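Long-range contacts in ALKF (Bacillus cereus, PDB 3ZBO), which is of unknown function but has affinity for branched DNA structures such as Holliday junctions and is related to the HEAT-like repeat DNA glycosylases: residues E35-V40 and N67-Y72; N31-P36 and G94-M99; E57-L62 and G75-P80. All coordinates share one frame; numbering follows the deposited sequence.

Contact 1: E35-V40 and N67-Y72; sequences EPVFGV and NYDAMY
This is a buried carboxylate-to-backbone contact in which Asp69, in the first turn of helix 68-77, grips the loop Phe38-Gly39-Val40 that leads from helix 22-30 to helix 46-52. Three successive amides of the loop turn to the one side chain. Asp69 OD2 takes two of them. Phe38 N lies 2.7 Å from Asp69 OD2 and meets it nearly along its C-O axis. Gly39 N reaches Asp69 OD2 from above the carboxylate plane, also at 2.7 Å. The other oxygen, Asp69 OD1, accepts from Val40 N at 2.8 Å in the straightest of the three bonds, 166° at the hydrogen. Water 1 donates to both Asp69 OD1 and Val40 O. Asp69 holds its carboxylate anti to its own carbonyl carbon, chi1 -62°, which carries the group to the loop.

Asn67 fills the N-cap position of the same helix. Its OD1 accepts weak bonds from Asp69 N and Ala70 N. Asn67 ND2 sits 3.3 Å above the centre of one face of the Phe38 ring. Amide and ring planes are 61° apart. Pro36, which follows a cis peptide bond, brings its O to 3.1 Å from Asn67 CA in a CA-H...O contact. Val37 CG2 lies against Tyr68 CB. Helix 9-19 adds Leu16 and Glu17 beside Phe38. Three N-H groups converging on a buried carboxylate probably stabilise its negative charge, and probably help to set the course of the loop over the N-terminal end of helix 68-77.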
loop_
_atom_site.group_PDB
_atom_site.type_symbol
_atom_site.label_atom_id
_atom_site.label_comp_id
_atom_site.label_asym_id
_atom_site.label_seq_id
_atom_site.Cartn_x
_atom_site.Cartn_y
_atom_site.Cartn_z
ATOM N N GLU A 35 3.021 18.876 7.193
ATOM C CA GLU A 35 2.383 19.179 8.441
ATOM C C GLU A 35 0.830 19.235 8.259
ATOM O O GLU A 35 0.248 19.667 7.197
ATOM C CB GLU A 35 2.936 20.514 8.991
ATOM C CG GLU A 35 4.344 20.434 9.333
ATOM C CD GLU A 35 4.638 19.865 10.712
ATOM O OE1 GLU A 35 3.730 19.236 11.321
ATOM O OE2 GLU A 35 5.791 20.047 11.235
ATOM N N PRO A 36 0.120 18.762 9.283
ATOM C CA PRO A 36 0.608 18.256 10.546
ATOM C C PRO A 36 1.040 16.821 10.455
ATOM O O PRO A 36 0.352 15.994 9.824
ATOM C CB PRO A 36 -0.624 18.386 11.466
ATOM C CG PRO A 36 -1.768 18.205 10.579
ATOM C CD PRO A 36 -1.363 18.721 9.176
ATOM N N VAL A 37 2.151 16.532 11.138
ATOM C CA VAL A 37 2.700 15.178 11.158
ATOM C C VAL A 37 3.552 15.078 12.392
ATOM O O VAL A 37 4.292 16.044 12.731
ATOM C CB VAL A 37 3.439 14.840 9.814
ATOM C CG1 VAL A 37 4.554 15.826 9.555
ATOM C CG2 VAL A 37 4.027 13.418 9.894
ATOM N N PHE A 38 3.470 13.935 13.072
ATOM C CA PHE A 38 4.229 13.795 14.272
ATOM C C PHE A 38 5.470 12.910 14.106
ATOM O O PHE A 38 6.479 13.112 14.849
ATOM C CB PHE A 38 3.424 13.142 15.380
ATOM C CG PHE A 38 2.135 13.850 15.784
ATOM C CD1 PHE A 38 2.030 15.235 15.861
ATOM C CD2 PHE A 38 1.017 13.064 16.056
ATOM C CE1 PHE A 38 0.824 15.852 16.297
ATOM C CE2 PHE A 38 -0.216 13.673 16.467
ATOM C CZ PHE A 38 -0.273 15.023 16.597
ATOM N N GLY A 39 5.432 11.920 13.198
ATOM C CA GLY A 39 6.605 11.076 13.066
ATOM C C GLY A 39 6.564 9.931 14.059
ATOM O O GLY A 39 7.530 9.665 14.850
ATOM N N VAL A 40 5.547 9.082 13.967
ATOM C CA VAL A 40 5.419 7.938 14.890
ATOM C C VAL A 40 5.866 6.636 14.259
ATOM O O VAL A 40 5.340 6.240 13.226
ATOM C CB VAL A 40 3.939 7.789 15.370
ATOM C CG1 VAL A 40 3.775 6.585 16.319
ATOM C CG2 VAL A 40 3.438 9.094 16.011
ATOM N N ASN A 67 -3.505 14.490 9.427
ATOM C CA ASN A 67 -2.219 14.236 10.050
ATOM C C ASN A 67 -1.821 12.806 9.702
ATOM O O ASN A 67 -2.523 11.832 10.004
ATOM C CB ASN A 67 -2.351 14.472 11.549
ATOM C CG ASN A 67 -1.091 14.092 12.319
ATOM O OD1 ASN A 67 -0.436 13.075 12.060
ATOM N ND2 ASN A 67 -0.746 14.918 13.303
ATOM N N TYR A 68 -0.701 12.663 8.943
ATOM C CA TYR A 68 -0.326 11.374 8.452
ATOM C C TYR A 68 -0.330 10.277 9.537
ATOM O O TYR A 68 -0.782 9.137 9.333
ATOM C CB TYR A 68 1.082 11.398 7.774
ATOM C CG TYR A 68 1.561 10.009 7.397
ATOM C CD1 TYR A 68 0.943 9.261 6.383
ATOM C CD2 TYR A 68 2.612 9.370 8.145
ATOM C CE1 TYR A 68 1.328 7.976 6.088
ATOM C CE2 TYR A 68 2.989 8.094 7.839
ATOM C CZ TYR A 68 2.383 7.353 6.796
ATOM O OH TYR A 68 2.712 6.085 6.486
ATOM N N ASP A 69 0.234 10.576 10.709
ATOM C CA ASP A 69 0.300 9.474 11.685
ATOM C C ASP A 69 -1.062 9.079 12.197
ATOM O O ASP A 69 -1.348 7.875 12.439
ATOM C CB ASP A 69 1.155 9.883 12.889
ATOM C CG ASP A 69 2.604 10.170 12.468
ATOM O OD1 ASP A 69 3.331 9.230 12.238
ATOM O OD2 ASP A 69 2.923 11.354 12.355
ATOM N N ALA A 70 -1.901 10.098 12.399
ATOM C CA ALA A 70 -3.291 9.774 12.795
ATOM C C ALA A 70 -4.038 9.019 11.713
ATOM O O ALA A 70 -4.851 8.126 12.022
ATOM C CB ALA A 70 -4.074 11.095 13.089
ATOM N N MET A 71 -3.751 9.406 10.479
ATOM C CA MET A 71 -4.376 8.704 9.363
ATOM C C MET A 71 -3.900 7.237 9.214
ATOM O O MET A 71 -4.697 6.339 8.923
ATOM C CB MET A 71 -4.124 9.422 8.048
ATOM C CG MET A 71 -4.781 10.770 8.003
ATOM S SD MET A 71 -4.143 11.864 6.707
ATOM C CE MET A 71 -5.183 11.314 5.317
ATOM N N TYR A 72 -2.584 7.013 9.417
ATOM C CA TYR A 72 -2.053 5.664 9.480
ATOM C C TYR A 72 -2.722 4.880 10.585
ATOM O O TYR A 72 -3.145 3.725 10.355
ATOM C CB TYR A 72 -0.488 5.772 9.613
ATOM C CG TYR A 72 0.086 4.379 9.448
ATOM C CD1 TYR A 72 0.125 3.501 10.533
ATOM C CD2 TYR A 72 0.678 3.988 8.281
ATOM C CE1 TYR A 72 0.663 2.215 10.326
ATOM C CE2 TYR A 72 1.162 2.684 8.062
ATOM C CZ TYR A 72 1.200 1.827 9.122
ATOM O OH TYR A 72 1.675 0.526 8.907
HETATM O O HOH W 1 3.340 6.663 11.440
#

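Contact 2: N31-P36 and G94-M99; sequences NGAHEP and GAYFYM
Tyr96 and His34 both place CG between the backbone N and the carbonyl carbon (chi1 65° in Tyr96), and this brings their rings face to face. The two side chains come from opposite directions and form an offset stack. The ring centroids are 3.8 Å apart and the planes differ by 11°. His34 NE2 lies over the centre of the Tyr96 ring. Phe97 CD1 lies against the opposite face of the Tyr96 ring, toward its rim. The tyrosine hydroxyl is fixed as well. His34 N donates to Tyr96 OH at 2.9 Å, almost straight at 171°. Water 3 links Tyr96 OH with His34 O. Within the same loop His34 ND1 donates to Glu35 O, from above the carbonyl plane.

The loop begins where helix 22-30 stops. Gly32, with positive phi, closes that helix in a Schellman motif, and Phe97 is the N-cap residue of helix 98-110. The contact thus joins the C-terminal end of one helix to the start of another, within the helical-repeat fold related to AlkD.

The Phe97 ring lies against the turn. One face meets Gly32 C and Ala33 N, and Asn31 O comes to its edge, 3.3 Å from Phe97 CD2. Ala33 CB packs on Phe97 CZ at 3.6 Å. Tyr68 meets the Phe97 ring edge-to-face. At the far end Asn31 ND2 makes a weak, long bond to Met99 SD, 3.5 Å. Water 2 donates to Asn31 OD1 and also bonds Tyr98 OH, whose ring has Arg172 as a cation-pi partner.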
loop_
_atom_site.group_PDB
_atom_site.type_symbol
_atom_site.label_atom_id
_atom_site.label_comp_id
_atom_site.label_asym_id
_atom_site.label_seq_id
_atom_site.Cartn_x
_atom_site.Cartn_y
_atom_site.Cartn_z
ATOM N N ASN A 31 9.529 11.940 2.337
ATOM C CA ASN A 31 8.796 11.078 1.448
ATOM C C ASN A 31 7.528 11.758 0.863
ATOM O O ASN A 31 6.809 11.156 0.066
ATOM C CB ASN A 31 8.282 9.836 2.184
ATOM C CG ASN A 31 9.423 8.921 2.684
ATOM O OD1 ASN A 31 10.569 9.074 2.279
ATOM N ND2 ASN A 31 9.097 7.935 3.520
ATOM N N GLY A 32 7.179 12.936 1.367
ATOM C CA GLY A 32 6.049 13.707 0.820
ATOM C C GLY A 32 4.982 14.047 1.841
ATOM O O GLY A 32 4.006 14.689 1.463
ATOM N N ALA A 33 5.175 13.631 3.102
ATOM C CA ALA A 33 4.183 14.014 4.178
ATOM C C ALA A 33 4.325 15.527 4.374
ATOM O O ALA A 33 5.410 16.114 4.146
ATOM C CB ALA A 33 4.443 13.282 5.525
ATOM N N HIS A 34 3.249 16.130 4.814
ATOM C CA HIS A 34 3.292 17.538 5.239
ATOM C C HIS A 34 2.693 17.719 6.566
ATOM O O HIS A 34 1.980 16.836 7.068
ATOM C CB HIS A 34 2.653 18.445 4.186
ATOM C CG HIS A 34 1.270 18.113 3.732
ATOM N ND1 HIS A 34 0.175 18.107 4.569
ATOM C CD2 HIS A 34 0.798 17.903 2.487
ATOM C CE1 HIS A 34 -0.910 17.826 3.855
ATOM N NE2 HIS A 34 -0.564 17.761 2.587
ATOM N N GLU A 35 3.021 18.876 7.193
ATOM C CA GLU A 35 2.383 19.179 8.441
ATOM C C GLU A 35 0.830 19.235 8.259
ATOM O O GLU A 35 0.248 19.667 7.197
ATOM C CB GLU A 35 2.936 20.514 8.991
ATOM C CG GLU A 35 4.344 20.434 9.333
ATOM C CD GLU A 35 4.638 19.865 10.712
ATOM O OE1 GLU A 35 3.730 19.236 11.321
ATOM O OE2 GLU A 35 5.791 20.047 11.235
ATOM N N PRO A 36 0.120 18.762 9.283
ATOM C CA PRO A 36 0.608 18.256 10.546
ATOM C C PRO A 36 1.040 16.821 10.455
ATOM O O PRO A 36 0.352 15.994 9.824
ATOM C CB PRO A 36 -0.624 18.386 11.466
ATOM C CG PRO A 36 -1.768 18.205 10.579
ATOM C CD PRO A 36 -1.363 18.721 9.176
ATOM N N GLY A 94 -8.515 11.521 0.233
ATOM C CA GLY A 94 -7.657 12.191 1.176
ATOM C C GLY A 94 -6.221 11.690 1.280
ATOM O O GLY A 94 -5.432 12.271 2.011
ATOM N N ALA A 95 -5.900 10.716 0.424
ATOM C CA ALA A 95 -4.576 10.126 0.504
ATOM C C ALA A 95 -3.632 10.926 -0.397
ATOM O O ALA A 95 -3.406 10.605 -1.574
ATOM C CB ALA A 95 -4.696 8.675 -0.002
ATOM N N TYR A 96 -3.015 11.930 0.227
ATOM C CA TYR A 96 -2.367 12.940 -0.636
ATOM C C TYR A 96 -0.969 12.631 -1.129
ATOM O O TYR A 96 -0.384 13.362 -1.915
ATOM C CB TYR A 96 -2.339 14.314 0.089
ATOM C CG TYR A 96 -1.517 14.369 1.314
ATOM C CD1 TYR A 96 -0.137 14.590 1.265
ATOM C CD2 TYR A 96 -2.093 14.175 2.560
ATOM C CE1 TYR A 96 0.652 14.631 2.382
ATOM C CE2 TYR A 96 -1.294 14.226 3.771
ATOM C CZ TYR A 96 0.103 14.490 3.683
ATOM O OH TYR A 96 0.896 14.473 4.786
ATOM N N PHE A 97 -0.405 11.564 -0.586
ATOM C CA PHE A 97 0.852 11.042 -1.111
ATOM C C PHE A 97 0.951 9.557 -0.958
ATOM O O PHE A 97 0.078 8.957 -0.307
ATOM C CB PHE A 97 2.087 11.789 -0.452
ATOM C CG PHE A 97 2.437 11.323 0.977
ATOM C CD1 PHE A 97 1.489 11.401 2.045
ATOM C CD2 PHE A 97 3.712 10.793 1.241
ATOM C CE1 PHE A 97 1.848 11.030 3.396
ATOM C CE2 PHE A 97 4.064 10.435 2.524
ATOM C CZ PHE A 97 3.147 10.529 3.624
ATOM N N TYR A 98 2.004 8.940 -1.538
ATOM C CA TYR A 98 1.971 7.480 -1.671
ATOM C C TYR A 98 1.958 6.693 -0.365
ATOM O O TYR A 98 1.446 5.573 -0.369
ATOM C CB TYR A 98 3.147 7.002 -2.559
ATOM C CG TYR A 98 4.478 6.984 -1.808
ATOM C CD1 TYR A 98 5.256 8.175 -1.783
ATOM C CD2 TYR A 98 4.916 5.853 -1.148
ATOM C CE1 TYR A 98 6.498 8.214 -1.079
ATOM C CE2 TYR A 98 6.128 5.839 -0.417
ATOM C CZ TYR A 98 6.901 7.049 -0.374
ATOM O OH TYR A 98 8.116 7.023 0.347
ATOM N N MET A 99 2.470 7.239 0.737
ATOM C CA MET A 99 2.457 6.351 1.913
ATOM C C MET A 99 1.025 6.187 2.311
ATOM O O MET A 99 0.663 5.122 2.870
ATOM C CB MET A 99 3.199 7.002 3.062
ATOM C CG MET A 99 4.719 7.041 2.767
ATOM S SD MET A 99 5.695 7.673 4.193
ATOM C CE MET A 99 5.865 6.148 5.057
HETATM O O HOH W 2 10.157 8.615 -0.947
HETATM O O HOH W 3 -0.040 14.836 7.182
#

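Contact 3: E57-L62 and G75-P80; sequences ELAEEL and GIIADP
Ile77, near the C-terminal end of helix 68-77, inserts its CD1 methyl between Leu58 and Leu62 of helix 56-63. This is the close part of the contact. Ile77 CD1 lies 3.7 Å from Leu58 CG and 3.8 Å from Leu62 CD1. Leu58 and Leu62 stand one helical turn apart, so the methyl enters between successive turns. The side chains of Leu62 and Ile77 cross at about a right angle. Ile77 carries CG1 between its backbone N and carbonyl carbon, chi1 62°, with the chain then extended to CD1. This sends the methyl across to the other helix.

Next to it the fit is looser. Ala59 CB rests against Ile77 CG1 at 4.1 Å. Ala59 CB also meets Ala78 CA at 4.0 Å. The small methyls let the two backbones come near, with Ala59 CA and Ala78 CA 5.5 Å apart. Together the two segments bury a modest 169 Å².

Glu57 points away from segment 75-80 and is exposed; Glu60 and Glu61, partly exposed, take no part in the contact. Glu60 has a salt bridge to Arg90 and a hydrogen bond to Trp91. On the apolar side Val12 of helix 9-19 and Ile52 of helix 46-52 extend the cluster round Leu58. The contact joins two neighbouring antiparallel helices of the N-terminal part of the fold. No hydrogen bond crosses between the segments, so their cohesion rests on dispersion and burial of aliphatic groups, which sets no donor-acceptor geometry.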
loop_
_atom_site.group_PDB
_atom_site.type_symbol
_atom_site.label_atom_id
_atom_site.label_comp_id
_atom_site.label_asym_id
_atom_site.label_seq_id
_atom_site.Cartn_x
_atom_site.Cartn_y
_atom_site.Cartn_z
ATOM N N GLU A 57 -15.804 4.687 13.888
ATOM C CA GLU A 57 -16.079 6.085 14.150
ATOM C C GLU A 57 -14.805 6.875 14.472
ATOM O O GLU A 57 -14.601 7.973 13.924
ATOM C CB GLU A 57 -17.112 6.185 15.272
ATOM C CG GLU A 57 -17.715 7.554 15.428
ATOM C CD GLU A 57 -16.843 8.581 16.077
ATOM O OE1 GLU A 57 -16.119 8.179 17.040
ATOM O OE2 GLU A 57 -16.828 9.753 15.622
ATOM N N LEU A 58 -13.989 6.304 15.360
ATOM C CA LEU A 58 -12.772 6.957 15.766
ATOM C C LEU A 58 -11.813 6.963 14.542
ATOM O O LEU A 58 -11.160 8.030 14.335
ATOM C CB LEU A 58 -12.109 6.127 16.852
ATOM C CG LEU A 58 -10.821 6.692 17.405
ATOM C CD1 LEU A 58 -10.847 8.192 17.804
ATOM C CD2 LEU A 58 -10.397 5.824 18.648
ATOM N N ALA A 59 -11.840 5.901 13.738
ATOM C CA ALA A 59 -10.969 5.879 12.548
ATOM C C ALA A 59 -11.352 7.036 11.638
ATOM O O ALA A 59 -10.418 7.738 11.097
ATOM C CB ALA A 59 -11.095 4.522 11.722
ATOM N N GLU A 60 -12.641 7.269 11.512
ATOM C CA GLU A 60 -13.057 8.383 10.645
ATOM C C GLU A 60 -12.591 9.707 11.139
ATOM O O GLU A 60 -12.142 10.574 10.323
ATOM C CB GLU A 60 -14.570 8.422 10.385
ATOM C CG GLU A 60 -15.059 7.243 9.610
ATOM C CD GLU A 60 -14.709 7.215 8.115
ATOM O OE1 GLU A 60 -14.373 8.276 7.602
ATOM O OE2 GLU A 60 -14.846 6.197 7.494
ATOM N N GLU A 61 -12.719 9.949 12.462
ATOM C CA GLU A 61 -12.237 11.217 12.963
ATOM C C GLU A 61 -10.712 11.390 12.829
ATOM O O GLU A 61 -10.266 12.520 12.524
ATOM C CB GLU A 61 -12.624 11.379 14.449
ATOM C CG GLU A 61 -14.107 11.440 14.659
ATOM C CD GLU A 61 -14.460 11.972 16.083
ATOM O OE1 GLU A 61 -13.798 12.898 16.641
ATOM O OE2 GLU A 61 -15.494 11.470 16.616
ATOM N N LEU A 62 -10.000 10.305 13.051
ATOM C CA LEU A 62 -8.524 10.358 12.947
ATOM C C LEU A 62 -8.169 10.582 11.483
ATOM O O LEU A 62 -7.256 11.426 11.205
ATOM C CB LEU A 62 -7.905 9.065 13.461
ATOM C CG LEU A 62 -8.076 8.929 14.960
ATOM C CD1 LEU A 62 -7.656 7.541 15.313
ATOM C CD2 LEU A 62 -7.204 9.919 15.689
ATOM N N GLY A 75 -6.182 3.723 9.801
ATOM C CA GLY A 75 -6.267 2.445 9.030
ATOM C C GLY A 75 -6.142 1.210 9.925
ATOM O O GLY A 75 -6.832 0.233 9.640
ATOM N N ILE A 76 -5.276 1.213 10.947
ATOM C CA ILE A 76 -5.080 0.031 11.760
ATOM C C ILE A 76 -6.325 -0.253 12.533
ATOM O O ILE A 76 -6.651 -1.472 12.739
ATOM C CB ILE A 76 -3.921 0.287 12.672
ATOM C CG1 ILE A 76 -2.601 0.238 11.864
ATOM C CG2 ILE A 76 -3.908 -0.806 13.841
ATOM C CD1 ILE A 76 -1.598 0.999 12.634
ATOM N N ILE A 77 -7.044 0.785 12.980
ATOM C CA ILE A 77 -8.252 0.548 13.804
ATOM C C ILE A 77 -9.580 0.531 13.036
ATOM O O ILE A 77 -10.690 0.515 13.605
ATOM C CB ILE A 77 -8.397 1.522 14.967
ATOM C CG1 ILE A 77 -8.545 3.003 14.504
ATOM C CG2 ILE A 77 -7.181 1.366 15.893
ATOM C CD1 ILE A 77 -9.073 3.981 15.576
ATOM N N ALA A 78 -9.502 0.661 11.726
ATOM C CA ALA A 78 -10.717 0.658 10.946
ATOM C C ALA A 78 -11.416 -0.691 10.963
ATOM O O ALA A 78 -10.807 -1.723 11.305
ATOM C CB ALA A 78 -10.334 1.033 9.424
ATOM N N ASP A 79 -12.680 -0.694 10.535
ATOM C CA ASP A 79 -13.411 -1.971 10.289
ATOM C C ASP A 79 -13.682 -2.110 8.790
ATOM O O ASP A 79 -14.723 -1.727 8.256
ATOM C CB ASP A 79 -14.761 -1.852 11.047
ATOM C CG ASP A 79 -15.489 -3.182 11.111
ATOM O OD1 ASP A 79 -15.036 -4.172 10.470
ATOM O OD2 ASP A 79 -16.535 -3.171 11.824
ATOM N N PRO A 80 -12.708 -2.643 8.090
ATOM C CA PRO A 80 -12.842 -2.670 6.625
ATOM C C PRO A 80 -13.938 -3.556 6.129
ATOM O O PRO A 80 -14.488 -3.229 5.068
ATOM C CB PRO A 80 -11.497 -3.183 6.157
ATOM C CG PRO A 80 -10.862 -3.792 7.349
ATOM C CD PRO A 80 -11.400 -3.073 8.567
#

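Overall arrangement
Contacts 1 and 2 begin from the same loop after helix 22-30 and share Glu35 and Pro36. Their centres are about 9 Å apart, and they touch where Tyr68 packs on Met99 and Met71 on Gly94. Contact 1 leads from that loop to the start of helix 68-77, and contact 2 to the start of helix 98-110. Contact 3 uses the other end of helix 68-77; its centre is about 14 Å from that of contact 1 and 18 Å from that of contact 2. Along the chain, contacts 1 and 3 alternate, whereas contact 3 falls wholly between the segments of contact 2. Together they bind the N-terminal helices of the DNA alkylation repair family region to one another.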